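Side-chain contacts in acyl-coenzyme A oxidase 1 (Yarrowia lipolytica, PDB 5Y9D), which oxidises 2,3-saturated acyl-CoAs to (2E)-enoyl-CoAs with the help of FAD, passing the electrons to oxygen to form hydrogen peroxide in peroxisomal fatty acid beta-oxidation: residues 519-522 with 523-527; 528-531 with 532-536; 605-608 with 609-612; 615-618 with 619-623. All blocks are in the same frame, centred on the assembly; numbering follows the deposited sequence.

Contact 1 of 4, residues 519-522 with 523-527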
loop_
_atom_site.group_PDB
_atom_site.type_symbol
_atom_site.label_atom_id
_atom_site.label_comp_id
_atom_site.label_asym_id
_atom_site.label_seq_id
_atom_site.Cartn_x
_atom_site.Cartn_y
_atom_site.Cartn_z
ATOM N N PRO A 519 30.943 11.763 2.680
ATOM C CA PRO A 519 30.064 11.811 3.840
ATOM C C PRO A 519 29.870 13.220 4.426
ATOM O O PRO A 519 28.730 13.658 4.623
ATOM C CB PRO A 519 30.769 10.896 4.831
ATOM C CG PRO A 519 31.438 9.879 3.971
ATOM C CD PRO A 519 31.845 10.601 2.714
ATOM N N GLU A 520 30.963 13.930 4.684
ATOM C CA GLU A 520 30.879 15.293 5.233
ATOM C C GLU A 520 30.041 16.183 4.326
ATOM O O GLU A 520 29.255 16.980 4.798
ATOM C CB GLU A 520 32.266 15.953 5.428
ATOM C CG GLU A 520 32.211 17.296 6.186
ATOM C CD GLU A 520 33.191 18.373 5.673
ATOM O OE1 GLU A 520 34.397 18.061 5.502
ATOM O OE2 GLU A 520 32.760 19.541 5.466
ATOM N N PHE A 521 30.220 16.066 3.028
ATOM C CA PHE A 521 29.523 16.967 2.144
ATOM C C PHE A 521 28.027 16.647 2.105
ATOM O O PHE A 521 27.191 17.555 2.092
ATOM C CB PHE A 521 30.104 16.930 0.733
ATOM C CG PHE A 521 29.316 17.748 -0.235
ATOM C CD1 PHE A 521 29.562 19.103 -0.373
ATOM C CD2 PHE A 521 28.256 17.180 -0.935
ATOM C CE1 PHE A 521 28.792 19.863 -1.234
ATOM C CE2 PHE A 521 27.480 17.933 -1.789
ATOM C CZ PHE A 521 27.750 19.280 -1.939
ATOM N N LEU A 522 27.695 15.358 2.068
ATOM C CA LEU A 522 26.301 14.931 1.950
ATOM C C LEU A 522 25.588 15.352 3.210
ATOM O O LEU A 522 24.543 16.004 3.153
ATOM C CB LEU A 522 26.200 13.417 1.723
ATOM C CG LEU A 522 26.835 13.002 0.394
ATOM C CD1 LEU A 522 27.026 11.502 0.272
ATOM C CD2 LEU A 522 26.039 13.562 -0.767
ATOM N N VAL A 523 26.200 15.039 4.340
ATOM C CA VAL A 523 25.640 15.430 5.636
ATOM C C VAL A 523 25.330 16.926 5.636
ATOM O O VAL A 523 24.183 17.338 5.809
ATOM C CB VAL A 523 26.589 15.077 6.799
ATOM C CG1 VAL A 523 26.136 15.724 8.097
ATOM C CG2 VAL A 523 26.663 13.568 6.984
ATOM N N GLU A 524 26.368 17.710 5.382
ATOM C CA GLU A 524 26.297 19.156 5.349
ATOM C C GLU A 524 25.265 19.611 4.336
ATOM O O GLU A 524 24.555 20.586 4.571
ATOM C CB GLU A 524 27.686 19.739 5.030
ATOM C CG GLU A 524 27.760 21.267 5.025
ATOM C CD GLU A 524 27.291 21.879 6.334
ATOM O OE1 GLU A 524 27.484 21.207 7.368
ATOM O OE2 GLU A 524 26.728 23.007 6.341
ATOM N N ALA A 525 25.146 18.897 3.216
ATOM C CA ALA A 525 24.144 19.273 2.223
ATOM C C ALA A 525 22.767 19.088 2.805
ATOM O O ALA A 525 21.861 19.922 2.601
ATOM C CB ALA A 525 24.289 18.463 0.957
ATOM N N PHE A 526 22.616 18.001 3.553
ATOM C CA PHE A 526 21.306 17.688 4.103
ATOM C C PHE A 526 20.955 18.610 5.228
ATOM O O PHE A 526 19.841 19.128 5.249
ATOM C CB PHE A 526 21.173 16.210 4.501
ATOM C CG PHE A 526 20.448 15.423 3.479
ATOM C CD1 PHE A 526 21.130 14.816 2.453
ATOM C CD2 PHE A 526 19.076 15.388 3.479
ATOM C CE1 PHE A 526 20.459 14.137 1.468
ATOM C CE2 PHE A 526 18.397 14.716 2.499
ATOM C CZ PHE A 526 19.092 14.089 1.489
ATOM N N ARG A 527 21.900 18.829 6.140
ATOM C CA ARG A 527 21.735 19.804 7.223
ATOM C C ARG A 527 21.379 21.220 6.736
ATOM O O ARG A 527 20.494 21.883 7.285
ATOM C CB ARG A 527 22.994 19.846 8.060
ATOM C CG ARG A 527 23.165 18.591 8.881
ATOM C CD ARG A 527 24.469 18.556 9.626
ATOM N NE ARG A 527 24.394 17.513 10.639
ATOM C CZ ARG A 527 25.408 17.087 11.379
ATOM N NH1 ARG A 527 26.635 17.596 11.275
ATOM N NH2 ARG A 527 25.171 16.139 12.255
#
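Val523 to Phe526 each return a backbone N-H to the residue four places earlier, and these i to i+4 bonds are the polar part of the contact. Val523 N meets Pro519 O at 2.9 Å with an N-H...O angle of 168°, and Glu524 N reaches Glu520 O at 3.0 Å. Ala525 N to Phe521 O is short, 2.7 Å, but more bent, at 142°. Phe526 N closes the set on Leu522 O at 2.8 Å.

Side-chain carbons gather round the same carbonyls. The CG2 branch of Val523 is turned back toward the preceding turn, anti to the carbonyl carbon, which lays it 3.1 Å from Pro519 O; CG1 takes the other direction and lies over one face of the Arg527 guanidinium, toward its rim. Leu522 O lies near the plane of the Phe526 ring, at its edge, 3.7 Å from CD1. One apolar pair joins the side chains of adjacent turns: Phe521 CE2 comes obliquely to Ala525 CB at 4.2 Å.

Charge plays a lesser part between the two segments. The carboxylates of Glu520 and Glu524 keep 5.9 Å between OE2 of the former and OE1 of the latter. Glu524 bends at chi2, and its OE2 accepts from the backbone N of Lys503 in a loop.

Leu522 packs on Ala600 and Leu601 of helix 589-606 as well as on Tyr578 of helix 558-581, whereas Glu520 is exposed. Bonding and burial together identify the amphipathic first turns of helix 519-544, an element of the C-terminal helical region of an acyl-CoA oxidase.

Contact 2 of 4, residues 528-531 with 532-536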
loop_
_atom_site.group_PDB
_atom_site.type_symbol
_atom_site.label_atom_id
_atom_site.label_comp_id
_atom_site.label_asym_id
_atom_site.label_seq_id
_atom_site.Cartn_x
_atom_site.Cartn_y
_atom_site.Cartn_z
ATOM N N THR A 528 22.059 21.656 5.686
ATOM C CA THR A 528 21.747 22.903 4.998
ATOM C C THR A 528 20.329 22.959 4.449
ATOM O O THR A 528 19.660 23.983 4.577
ATOM C CB THR A 528 22.739 23.110 3.832
ATOM O OG1 THR A 528 24.058 23.166 4.375
ATOM C CG2 THR A 528 22.451 24.370 3.087
ATOM N N ALA A 529 19.881 21.890 3.797
ATOM C CA ALA A 529 18.502 21.863 3.287
ATOM C C ALA A 529 17.523 21.897 4.451
ATOM O O ALA A 529 16.556 22.633 4.432
ATOM C CB ALA A 529 18.244 20.645 2.400
ATOM N N SER A 530 17.781 21.111 5.478
ATOM C CA SER A 530 16.897 21.115 6.649
ATOM C C SER A 530 16.905 22.473 7.365
ATOM O O SER A 530 15.848 23.058 7.596
ATOM C CB SER A 530 17.255 20.001 7.629
ATOM O OG SER A 530 16.372 20.007 8.747
ATOM N N ARG A 531 18.088 22.965 7.712
ATOM C CA ARG A 531 18.210 24.223 8.495
ATOM C C ARG A 531 17.473 25.388 7.846
ATOM O O ARG A 531 16.759 26.144 8.508
ATOM C CB ARG A 531 19.687 24.584 8.685
ATOM C CG ARG A 531 20.018 26.053 8.948
ATOM C CD ARG A 531 21.468 26.306 8.560
ATOM N NE ARG A 531 22.301 25.253 9.151
ATOM C CZ ARG A 531 23.215 24.513 8.524
ATOM N NH1 ARG A 531 23.514 24.698 7.238
ATOM N NH2 ARG A 531 23.875 23.594 9.221
ATOM N N ASN A 532 17.660 25.521 6.544
ATOM C CA ASN A 532 17.048 26.595 5.781
ATOM C C ASN A 532 15.515 26.517 5.764
ATOM O O ASN A 532 14.850 27.523 5.963
ATOM C CB ASN A 532 17.589 26.590 4.343
ATOM C CG ASN A 532 19.038 27.046 4.242
ATOM O OD1 ASN A 532 19.728 27.326 5.244
ATOM N ND2 ASN A 532 19.513 27.114 3.012
ATOM N N ASN A 533 14.956 25.334 5.509
ATOM C CA ASN A 533 13.499 25.146 5.656
ATOM C C ASN A 533 13.010 25.470 7.062
ATOM O O ASN A 533 11.994 26.156 7.216
ATOM C CB ASN A 533 13.065 23.739 5.289
ATOM C CG ASN A 533 12.997 23.531 3.792
ATOM O OD1 ASN A 533 14.030 23.507 3.100
ATOM N ND2 ASN A 533 11.783 23.369 3.277
ATOM N N ILE A 534 13.726 25.001 8.079
ATOM C CA ILE A 534 13.287 25.267 9.443
ATOM C C ILE A 534 13.359 26.752 9.730
ATOM O O ILE A 534 12.418 27.301 10.311
ATOM C CB ILE A 534 14.151 24.570 10.500
ATOM C CG1 ILE A 534 13.942 23.070 10.453
ATOM C CG2 ILE A 534 13.798 25.077 11.893
ATOM C CD1 ILE A 534 15.158 22.284 10.882
ATOM N N LEU A 535 14.485 27.383 9.349
ATOM C CA LEU A 535 14.714 28.815 9.630
ATOM C C LEU A 535 13.730 29.691 8.886
ATOM O O LEU A 535 13.272 30.684 9.425
ATOM C CB LEU A 535 16.179 29.244 9.364
ATOM C CG LEU A 535 17.205 28.796 10.448
ATOM C CD1 LEU A 535 18.642 29.228 10.197
ATOM C CD2 LEU A 535 16.807 29.253 11.820
ATOM N N ARG A 536 13.369 29.295 7.670
ATOM C CA ARG A 536 12.328 29.996 6.917
ATOM C C ARG A 536 10.960 29.857 7.614
ATOM O O ARG A 536 10.223 30.847 7.780
ATOM C CB ARG A 536 12.236 29.471 5.473
ATOM C CG ARG A 536 11.412 30.362 4.554
ATOM C CD ARG A 536 10.893 29.650 3.305
ATOM N NE ARG A 536 9.764 28.748 3.581
ATOM C CZ ARG A 536 8.932 28.259 2.658
ATOM N NH1 ARG A 536 9.061 28.587 1.370
ATOM N NH2 ARG A 536 7.957 27.436 3.025
#
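Arg531 and Asn532 carry most of this contact, with Ser530 next, in the middle of helix 519-544, a long alpha helix of the C-terminal helical region of acyl-CoA oxidases. The helical pattern is seen in Leu535 N bonding to Arg531 O at 2.7 Å and Ile534 N to Ser530 O, while Asn533 N to Ala529 O is weak.

Arg531 starts out anti to its own N (chi1 156°) and bends at chi3. Its aliphatic part runs alongside Leu535, both side chains pointing the same way, and CG touches Leu535 CD1 at 3.7 Å. The bend turns the guanidinium back along the helix, where NH1 gives a weak bond to Thr528 OG1 at 3.3 Å; that hydroxyl is hydrogen-bonded chiefly to Glu524 O, one turn earlier. The stronger partner of Arg531 lies in a loop, where NH2 is bonded to Tyr497 O.

Asn532 folds back over the preceding turn. Its amide carbon CG sits 3.1 Å from Thr528 O, the carbonyl that also accepts from Asn532 N. That N-H comes from above the carbonyl plane, 36° out of it. The amide and the Arg531 guanidinium are inclined by 66°, so they do not stack; beyond them, Asn532 ND2 bonds to Glu614 OE1.

Ser530 is buried, and helix 558-581 covers it through Ile567 and His568. Its hydroxyl is hydrogen-bonded to Tyr497 OH, which gives this polar atom a partner inside the fold. On the same atom the next turn presses an apolar tip: Ile534 CD1 lies 3.3 Å from Ser530 OG.

Contact 3 of 4, residues 605-608 with 609-612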
loop_
_atom_site.group_PDB
_atom_site.type_symbol
_atom_site.label_atom_id
_atom_site.label_comp_id
_atom_site.label_asym_id
_atom_site.label_seq_id
_atom_site.Cartn_x
_atom_site.Cartn_y
_atom_site.Cartn_z
ATOM N N GLU A 605 17.971 12.285 -4.755
ATOM C CA GLU A 605 17.184 11.951 -5.944
ATOM C C GLU A 605 15.657 12.005 -5.822
ATOM O O GLU A 605 14.984 12.121 -6.841
ATOM C CB GLU A 605 17.541 10.547 -6.418
ATOM C CG GLU A 605 18.373 10.494 -7.674
ATOM C CD GLU A 605 18.539 9.075 -8.178
ATOM O OE1 GLU A 605 17.802 8.155 -7.726
ATOM O OE2 GLU A 605 19.412 8.881 -9.040
ATOM N N GLU A 606 15.104 11.839 -4.624
ATOM C CA GLU A 606 13.664 12.004 -4.440
ATOM C C GLU A 606 13.372 13.490 -4.265
ATOM O O GLU A 606 12.387 14.003 -4.781
ATOM C CB GLU A 606 13.159 11.245 -3.208
ATOM C CG GLU A 606 13.403 9.730 -3.175
ATOM C CD GLU A 606 12.705 9.039 -1.981
ATOM O OE1 GLU A 606 11.770 8.237 -2.228
ATOM O OE2 GLU A 606 13.070 9.293 -0.796
ATOM N N ASP A 607 14.252 14.175 -3.535
ATOM C CA ASP A 607 14.060 15.570 -3.133
ATOM C C ASP A 607 14.891 16.529 -4.003
ATOM O O ASP A 607 15.457 17.494 -3.496
ATOM C CB ASP A 607 14.481 15.762 -1.665
ATOM C CG ASP A 607 13.782 14.799 -0.698
ATOM O OD1 ASP A 607 14.220 13.623 -0.571
ATOM O OD2 ASP A 607 12.820 15.233 -0.022
ATOM N N THR A 608 14.968 16.271 -5.306
ATOM C CA THR A 608 15.812 17.079 -6.200
ATOM C C THR A 608 15.349 18.549 -6.203
ATOM O O THR A 608 16.169 19.472 -6.137
ATOM C CB THR A 608 15.861 16.438 -7.613
ATOM O OG1 THR A 608 16.922 15.472 -7.647
ATOM C CG2 THR A 608 16.104 17.433 -8.702
ATOM N N GLY A 609 14.031 18.749 -6.243
ATOM C CA GLY A 609 13.443 20.074 -6.138
ATOM C C GLY A 609 14.048 20.840 -4.987
ATOM O O GLY A 609 14.488 21.979 -5.159
ATOM N N ILE A 610 14.114 20.197 -3.824
ATOM C CA ILE A 610 14.497 20.880 -2.586
ATOM C C ILE A 610 15.935 21.388 -2.614
ATOM O O ILE A 610 16.219 22.426 -2.042
ATOM C CB ILE A 610 14.269 19.983 -1.345
ATOM C CG1 ILE A 610 12.768 19.844 -1.071
ATOM C CG2 ILE A 610 14.951 20.559 -0.104
ATOM C CD1 ILE A 610 12.335 18.495 -0.524
ATOM N N PHE A 611 16.836 20.659 -3.263
ATOM C CA PHE A 611 18.260 21.032 -3.279
ATOM C C PHE A 611 18.591 22.067 -4.370
ATOM O O PHE A 611 19.592 22.768 -4.258
ATOM C CB PHE A 611 19.149 19.784 -3.423
ATOM C CG PHE A 611 19.127 18.892 -2.218
ATOM C CD1 PHE A 611 20.028 19.086 -1.170
ATOM C CD2 PHE A 611 18.199 17.868 -2.114
ATOM C CE1 PHE A 611 19.998 18.279 -0.033
ATOM C CE2 PHE A 611 18.168 17.051 -0.985
ATOM C CZ PHE A 611 19.064 17.264 0.061
ATOM N N LEU A 612 17.763 22.146 -5.417
ATOM C CA LEU A 612 17.897 23.185 -6.454
ATOM C C LEU A 612 17.145 24.443 -6.058
ATOM O O LEU A 612 17.506 25.551 -6.471
ATOM C CB LEU A 612 17.344 22.702 -7.799
ATOM C CG LEU A 612 18.286 22.010 -8.792
ATOM C CD1 LEU A 612 19.258 21.071 -8.110
ATOM C CD2 LEU A 612 17.482 21.262 -9.850
#
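Asp607 and Ile610 lie side by side and point the same way, Asp607 OD2 coming to 3.3 Å from Ile610 CD1. Both are covered by helix 558-581, whose Arg566 forms a salt bridge with OD2 and also touches Ile610.

The Phe611 ring approaches from another direction. Its chi1 of -68° carries the ring back toward the N-terminal side, with its edge toward Asp607 O. Near the ring plane, Asp607 O lies 3.1 Å from Phe611 CD2. Phe611 CE2 rests 4.0 Å from Asp607 CB. The ring also meets Phe526 of helix 519-544 edge-to-face. An alanine at Phe611 is likely to leave a gap beside Asp607 CB and deprive Phe526 of its aromatic partner.

Backbone bonds are uneven: Leu612 N to Thr608 O is sound at 3.2 Å, but those from Ile610 N and Phe611 N to Asp607 O are weak.

Asp607 occupies the N-cap of helix 608-613 without a side-chain capping bond. Its carboxylate pairs with Arg566 instead, so the first turn gains no side-chain acceptor from its N-cap and is probably held chiefly by the Leu612 N to Thr608 O bond and by contacts with neighbouring helices.

Contact 4 of 4, residues 615-618 with 619-623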
loop_
_atom_site.group_PDB
_atom_site.type_symbol
_atom_site.label_atom_id
_atom_site.label_comp_id
_atom_site.label_asym_id
_atom_site.label_seq_id
_atom_site.Cartn_x
_atom_site.Cartn_y
_atom_site.Cartn_z
ATOM N N ASN A 615 19.640 26.345 -3.959
ATOM C CA ASN A 615 20.981 26.611 -4.499
ATOM C C ASN A 615 22.075 25.827 -3.741
ATOM O O ASN A 615 23.037 26.405 -3.223
ATOM C CB ASN A 615 21.277 28.126 -4.469
ATOM C CG ASN A 615 22.531 28.495 -5.234
ATOM O OD1 ASN A 615 23.521 28.983 -4.669
ATOM N ND2 ASN A 615 22.501 28.247 -6.534
ATOM N N ILE A 616 21.897 24.509 -3.655
ATOM C CA ILE A 616 22.879 23.604 -3.040
ATOM C C ILE A 616 23.607 22.822 -4.139
ATOM O O ILE A 616 24.822 22.611 -4.082
ATOM C CB ILE A 616 22.179 22.631 -2.058
ATOM C CG1 ILE A 616 21.717 23.394 -0.794
ATOM C CG2 ILE A 616 23.084 21.454 -1.696
ATOM C CD1 ILE A 616 20.465 22.845 -0.133
ATOM N N LEU A 617 22.824 22.387 -5.121
ATOM C CA LEU A 617 23.300 21.694 -6.298
ATOM C C LEU A 617 22.907 22.510 -7.513
ATOM O O LEU A 617 21.975 23.297 -7.457
ATOM C CB LEU A 617 22.607 20.344 -6.403
ATOM C CG LEU A 617 22.831 19.387 -5.233
ATOM C CD1 LEU A 617 21.941 18.160 -5.402
ATOM C CD2 LEU A 617 24.304 19.003 -5.109
ATOM N N THR A 618 23.602 22.295 -8.619
ATOM C CA THR A 618 23.193 22.858 -9.905
ATOM C C THR A 618 22.458 21.790 -10.697
ATOM O O THR A 618 22.630 20.605 -10.432
ATOM C CB THR A 618 24.413 23.305 -10.732
ATOM O OG1 THR A 618 25.111 22.159 -11.229
ATOM C CG2 THR A 618 25.357 24.101 -9.885
ATOM N N PRO A 619 21.642 22.203 -11.687
ATOM C CA PRO A 619 21.091 21.249 -12.661
ATOM C C PRO A 619 22.096 20.216 -13.178
ATOM O O PRO A 619 21.816 19.024 -13.140
ATOM C CB PRO A 619 20.611 22.164 -13.783
ATOM C CG PRO A 619 20.139 23.388 -13.054
ATOM C CD PRO A 619 21.042 23.543 -11.846
ATOM N N GLY A 620 23.267 20.663 -13.614
ATOM C CA GLY A 620 24.328 19.751 -14.067
ATOM C C GLY A 620 24.884 18.761 -13.040
ATOM O O GLY A 620 25.640 17.849 -13.390
ATOM N N ASP A 621 24.537 18.946 -11.771
ATOM C CA ASP A 621 24.861 17.972 -10.734
ATOM C C ASP A 621 23.871 16.815 -10.701
ATOM O O ASP A 621 24.218 15.756 -10.245
ATOM C CB ASP A 621 24.883 18.634 -9.364
ATOM C CG ASP A 621 25.916 19.725 -9.265
ATOM O OD1 ASP A 621 26.922 19.655 -10.004
ATOM O OD2 ASP A 621 25.721 20.651 -8.443
ATOM N N ILE A 622 22.653 17.025 -11.196
ATOM C CA ILE A 622 21.602 15.996 -11.183
ATOM C C ILE A 622 21.957 14.840 -12.109
ATOM O O ILE A 622 21.828 13.672 -11.748
ATOM C CB ILE A 622 20.233 16.568 -11.629
ATOM C CG1 ILE A 622 19.824 17.781 -10.776
ATOM C CG2 ILE A 622 19.161 15.494 -11.574
ATOM C CD1 ILE A 622 20.090 17.639 -9.285
ATOM N N ASP A 623 22.392 15.173 -13.315
ATOM C CA ASP A 623 22.933 14.170 -14.215
ATOM C C ASP A 623 23.991 13.345 -13.470
ATOM O O ASP A 623 23.935 12.120 -13.441
ATOM C CB ASP A 623 23.559 14.826 -15.445
ATOM C CG ASP A 623 22.584 15.696 -16.200
ATOM O OD1 ASP A 623 21.824 15.148 -17.040
ATOM O OD2 ASP A 623 22.548 16.924 -15.917
#
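A capping box starts helix 619-637: Thr618 is the N-cap, and it exchanges bonds with Asp621 three residues on. In one direction Thr618 N donates to Asp621 OD2 at 2.7 Å. This bond is almost straight, at 174°, and meets the oxygen from above the carboxylate plane, 48° out of it. In the other, Asp621 N reaches Thr618 OG1 at 3.3 Å, a weak, bent bond. The same N-H has a firmer acceptor in Thr618 O, at 2.9 Å.

The hydroxyl owes its place to chi1 of 73°, which puts OG1 between the backbone N and the carbonyl carbon and turns it toward the first turn. The Thr618 and Asp621 side chains cross at a slant, with Thr618 OG1 3.2 Å from Asp621 CG. Leu617 adds an apolar flank: its CB lies 3.7 Å from Asp621 OD2, and its CD1 touches Ile622 CD1 at 4.3 Å.

Asp621 is buried, and its second oxygen is also engaged, OD1 accepting from the backbone N of Thr511. An alanine in place of Asp621 would probably leave the N-H groups of Thr618 and Thr511 without their carboxylate acceptor and weaken the link between the helix start and its neighbouring loop.

Two backbone N-H groups thus steady a buried carboxylate. Lying at a helix N-terminus, it is probably stabilised in its charged form by the helix dipole as well.

How the contacts relate
The four contacts follow one another in sequence, and all lie in the C-terminal helical region, away from the FAD pocket and the active site. Contacts 1 and 2 are successive parts of helix 519-544, their centres about 13 Å apart. Contact 3 begins helix 608-613, which ends in a Schellman motif whose C-prime residue, Asn615, opens contact 4; their centres are about 9 Å apart. Contact 4 leads into helix 619-637. Phe611 of contact 3 and Ile616 of contact 4 both pack on Ala529 of contact 2, bringing the later helix and loop against the earlier helix. Asp623 of contact 4 forms salt bridges with Arg613 and Lys540 of the second subunit, placing this region at the interface between the copies.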